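Local coordinates for protein putative O-Methyltransferase (Corynebacterium glutamicum, PDB 3DR5) that probably transfers methyl groups from S-adenosyl-L-methionine to hydroxyl groups of a still unidentified substrate, as an O-methyltransferase of Rossmann-like fold, at residues A[49-63]-A[74-87]. Sequence-based numbering, arbitrary orientation.
Sequences AATTNGNGSTGAIAI and ILNGLADNTTLTCI
Strands 59-63 and 83-87 are the two parallel strands of a right-handed beta-alpha-beta crossover, joined through helix 67-77, in the Rossmann-like sheet expected of an S-adenosyl-L-methionine-dependent methyltransferase. Their axes come within 4.6 Å of each other at closest approach, with N-to-C directions 19° apart. The parallel register rests on five backbone hydrogen bonds that alternate in direction: Thr83 N to Thr58 O, Ala60 N to Thr83 O, Thr85 N to Ala60 O, Ala62 N to Thr85 O and Ile87 N to Ala62 O. Ala60 N reaches Thr83 O at 3.0 Å. On the other side of strand 59-63, backbone bonds to strand 130-135 place it inside the sheet.

One face of the pair carries Ala60, Ala62 and Leu84, and here the crossover helix packs. Ala60 CB meets Ile74 CG2 at 3.8 Å and Leu78 CD2, while the second Leu78 branch, CD1, lies 3.8 Å from Ala49 CB; the forked leucine thus bridges strand 59-63 and the end of helix 39-51. The backbones themselves meet where Ala50 CA lies 3.5 Å from Gly77 O, a CA-H...O contact. With chi1 at 167° and chi2 at 67°, Leu84 sends CD1 to within 4.0 Å of Ala62 CB.

The opposite face bears Ile61, Thr85, Ile63 and Ile87. Ile87 CD1 rests against both Ile61 CG2, at 3.8 Å, and Ile63 CG1; Ile63 and Ile87 extend alongside one another in a common direction. On this face a water bridges the strands, donating to Ala60 O and hydrogen-bonding Thr83 OG1 as well. The same water oxygen lies 2.6 Å from Thr85 OG1, to which it is also hydrogen-bonded.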
# COMPACT_ATOMS: atom_id res chain seq x y z
N ALA A 49 6.82 -4.49 -2.01
CA ALA A 49 7.97 -5.24 -2.52
C ALA A 49 7.45 -6.35 -3.42
O ALA A 49 8.09 -6.72 -4.40
CB ALA A 49 8.78 -5.83 -1.35
N ALA A 50 6.27 -6.89 -3.08
CA ALA A 50 5.65 -7.96 -3.85
C ALA A 50 4.94 -7.46 -5.11
O ALA A 50 4.96 -8.13 -6.14
CB ALA A 50 4.66 -8.72 -2.97
N THR A 51 4.32 -6.29 -5.03
CA THR A 51 3.61 -5.75 -6.18
C THR A 51 4.52 -5.03 -7.19
O THR A 51 4.28 -5.13 -8.39
CB THR A 51 2.45 -4.81 -5.73
OG1 THR A 51 2.97 -3.63 -5.09
CG2 THR A 51 1.54 -5.56 -4.75
N THR A 52 5.55 -4.32 -6.71
CA THR A 52 6.44 -3.62 -7.63
C THR A 52 7.14 -4.61 -8.55
O THR A 52 7.32 -5.79 -8.22
CB THR A 52 7.47 -2.72 -6.89
OG1 THR A 52 8.17 -3.48 -5.89
CG2 THR A 52 6.75 -1.54 -6.25
N ASN A 53 7.57 -4.13 -9.71
CA ASN A 53 8.15 -4.99 -10.74
C ASN A 53 9.63 -5.35 -10.67
O ASN A 53 10.48 -4.51 -10.92
CB ASN A 53 7.81 -4.40 -12.11
CG ASN A 53 7.93 -5.41 -13.24
OD1 ASN A 53 8.40 -6.53 -13.04
ND2 ASN A 53 7.52 -5.01 -14.45
N GLY A 54 9.90 -6.62 -10.36
CA GLY A 54 11.28 -7.08 -10.27
C GLY A 54 11.97 -7.16 -11.61
O GLY A 54 13.21 -7.13 -11.68
N ASN A 55 11.18 -7.27 -12.68
CA ASN A 55 11.72 -7.35 -14.04
C ASN A 55 12.45 -6.08 -14.46
O ASN A 55 11.85 -5.01 -14.56
CB ASN A 55 10.59 -7.64 -15.04
CG ASN A 55 10.03 -9.06 -14.91
OD1 ASN A 55 8.97 -9.27 -14.31
ND2 ASN A 55 10.75 -10.03 -15.46
N GLY A 56 13.75 -6.21 -14.71
CA GLY A 56 14.58 -5.09 -15.12
C GLY A 56 15.01 -4.23 -13.95
O GLY A 56 15.69 -3.22 -14.10
N SER A 57 14.63 -4.67 -12.75
CA SER A 57 14.95 -3.96 -11.52
C SER A 57 16.09 -4.60 -10.73
O SER A 57 16.21 -5.81 -10.66
CB SER A 57 13.69 -3.90 -10.65
OG SER A 57 13.96 -3.49 -9.32
N THR A 58 16.94 -3.76 -10.14
CA THR A 58 18.04 -4.26 -9.33
C THR A 58 17.43 -4.75 -8.02
O THR A 58 17.95 -5.68 -7.39
CB THR A 58 19.07 -3.14 -9.04
OG1 THR A 58 19.55 -2.60 -10.28
CG2 THR A 58 20.26 -3.70 -8.26
N GLY A 59 16.33 -4.12 -7.61
CA GLY A 59 15.68 -4.51 -6.36
C GLY A 59 15.23 -3.33 -5.52
O GLY A 59 14.72 -2.32 -6.03
N ALA A 60 15.44 -3.44 -4.22
CA ALA A 60 15.02 -2.39 -3.30
C ALA A 60 16.17 -1.77 -2.53
O ALA A 60 17.26 -2.34 -2.43
CB ALA A 60 13.97 -2.95 -2.33
N ILE A 61 15.91 -0.59 -1.98
CA ILE A 61 16.88 0.11 -1.15
C ILE A 61 16.21 0.44 0.19
O ILE A 61 15.08 0.95 0.22
CB ILE A 61 17.35 1.44 -1.76
CG1 ILE A 61 18.06 1.20 -3.10
CG2 ILE A 61 18.34 2.13 -0.80
CD1 ILE A 61 18.46 2.48 -3.82
N ALA A 62 16.89 0.12 1.28
CA ALA A 62 16.40 0.44 2.63
C ALA A 62 17.43 1.39 3.27
O ALA A 62 18.56 1.01 3.55
CB ALA A 62 16.25 -0.83 3.49
N ILE A 63 17.03 2.64 3.47
CA ILE A 63 17.89 3.65 4.08
C ILE A 63 17.37 3.87 5.49
O ILE A 63 16.43 4.64 5.72
CB ILE A 63 17.83 4.95 3.28
CG1 ILE A 63 18.44 4.72 1.89
CG2 ILE A 63 18.56 6.05 4.01
CD1 ILE A 63 17.73 5.47 0.78
N ILE A 74 10.70 -6.50 3.44
CA ILE A 74 10.90 -6.29 2.01
C ILE A 74 11.31 -7.59 1.32
O ILE A 74 10.77 -7.94 0.28
CB ILE A 74 11.96 -5.17 1.77
CG1 ILE A 74 11.37 -3.82 2.17
CG2 ILE A 74 12.40 -5.16 0.31
CD1 ILE A 74 12.30 -2.63 1.93
N LEU A 75 12.26 -8.32 1.92
CA LEU A 75 12.74 -9.58 1.35
C LEU A 75 11.63 -10.62 1.23
O LEU A 75 11.66 -11.47 0.34
CB LEU A 75 13.91 -10.12 2.18
CG LEU A 75 15.22 -9.34 1.97
CD1 LEU A 75 16.25 -9.72 3.03
CD2 LEU A 75 15.75 -9.62 0.56
N ASN A 76 10.64 -10.55 2.11
CA ASN A 76 9.51 -11.47 2.06
C ASN A 76 8.78 -11.38 0.72
O ASN A 76 8.36 -12.40 0.16
CB ASN A 76 8.52 -11.16 3.18
CG ASN A 76 8.85 -11.87 4.47
OD1 ASN A 76 8.44 -11.45 5.56
ND2 ASN A 76 9.59 -12.96 4.37
N GLY A 77 8.62 -10.16 0.19
CA GLY A 77 7.89 -9.99 -1.07
C GLY A 77 8.69 -9.90 -2.36
O GLY A 77 8.23 -10.31 -3.42
N LEU A 78 9.88 -9.34 -2.26
CA LEU A 78 10.77 -9.16 -3.40
C LEU A 78 11.03 -10.44 -4.22
O LEU A 78 11.20 -11.52 -3.66
CB LEU A 78 12.10 -8.59 -2.89
CG LEU A 78 12.77 -7.36 -3.51
CD1 LEU A 78 11.75 -6.25 -3.74
CD2 LEU A 78 13.89 -6.89 -2.58
N ALA A 79 11.05 -10.31 -5.55
CA ALA A 79 11.34 -11.45 -6.41
C ALA A 79 12.80 -11.90 -6.12
O ALA A 79 13.69 -11.06 -5.86
CB ALA A 79 11.18 -11.06 -7.87
N ASP A 80 13.04 -13.20 -6.19
CA ASP A 80 14.36 -13.78 -5.89
C ASP A 80 15.54 -13.25 -6.68
O ASP A 80 16.67 -13.24 -6.17
CB ASP A 80 14.31 -15.30 -6.01
CG ASP A 80 13.36 -15.94 -5.01
OD1 ASP A 80 12.99 -15.24 -4.05
OD2 ASP A 80 13.01 -17.13 -5.19
N ASN A 81 15.30 -12.81 -7.91
CA ASN A 81 16.37 -12.30 -8.75
C ASN A 81 16.62 -10.80 -8.61
O ASN A 81 16.93 -10.11 -9.58
CB ASN A 81 16.09 -12.65 -10.22
CG ASN A 81 14.84 -12.00 -10.75
OD1 ASN A 81 13.90 -11.73 -10.01
ND2 ASN A 81 14.81 -11.76 -12.06
N THR A 82 16.48 -10.31 -7.38
CA THR A 82 16.73 -8.90 -7.08
C THR A 82 17.50 -8.88 -5.75
O THR A 82 17.61 -9.91 -5.08
CB THR A 82 15.43 -8.10 -6.88
OG1 THR A 82 14.72 -8.60 -5.73
CG2 THR A 82 14.53 -8.20 -8.11
N THR A 83 18.04 -7.73 -5.39
CA THR A 83 18.77 -7.62 -4.13
C THR A 83 18.19 -6.51 -3.25
O THR A 83 17.43 -5.65 -3.71
CB THR A 83 20.28 -7.28 -4.34
OG1 THR A 83 20.40 -5.98 -4.93
CG2 THR A 83 20.96 -8.31 -5.23
N LEU A 84 18.54 -6.56 -1.96
CA LEU A 84 18.13 -5.51 -1.05
C LEU A 84 19.42 -4.77 -0.74
O LEU A 84 20.42 -5.37 -0.33
CB LEU A 84 17.54 -6.07 0.26
CG LEU A 84 17.38 -5.04 1.40
CD1 LEU A 84 16.31 -4.00 1.05
CD2 LEU A 84 17.00 -5.78 2.68
N THR A 85 19.42 -3.46 -0.96
CA THR A 85 20.59 -2.64 -0.68
C THR A 85 20.28 -1.81 0.56
O THR A 85 19.36 -1.00 0.57
CB THR A 85 20.90 -1.71 -1.87
OG1 THR A 85 21.27 -2.50 -3.01
CG2 THR A 85 22.02 -0.74 -1.53
N CYS A 86 21.05 -2.04 1.62
CA CYS A 86 20.88 -1.33 2.88
C CYS A 86 21.95 -0.25 2.98
O CYS A 86 23.10 -0.46 2.62
CB CYS A 86 21.01 -2.29 4.06
SG CYS A 86 19.88 -3.69 4.00
N ILE A 87 21.55 0.91 3.50
CA ILE A 87 22.47 2.03 3.63
C ILE A 87 22.45 2.72 4.99
O ILE A 87 21.42 3.27 5.40
CB ILE A 87 22.17 3.13 2.58
CG1 ILE A 87 21.97 2.50 1.20
CG2 ILE A 87 23.30 4.16 2.57
CD1 ILE A 87 21.77 3.51 0.09
O HOH W 1 9.48 -8.13 -6.94
O HOH W 2 19.37 -3.40 -4.56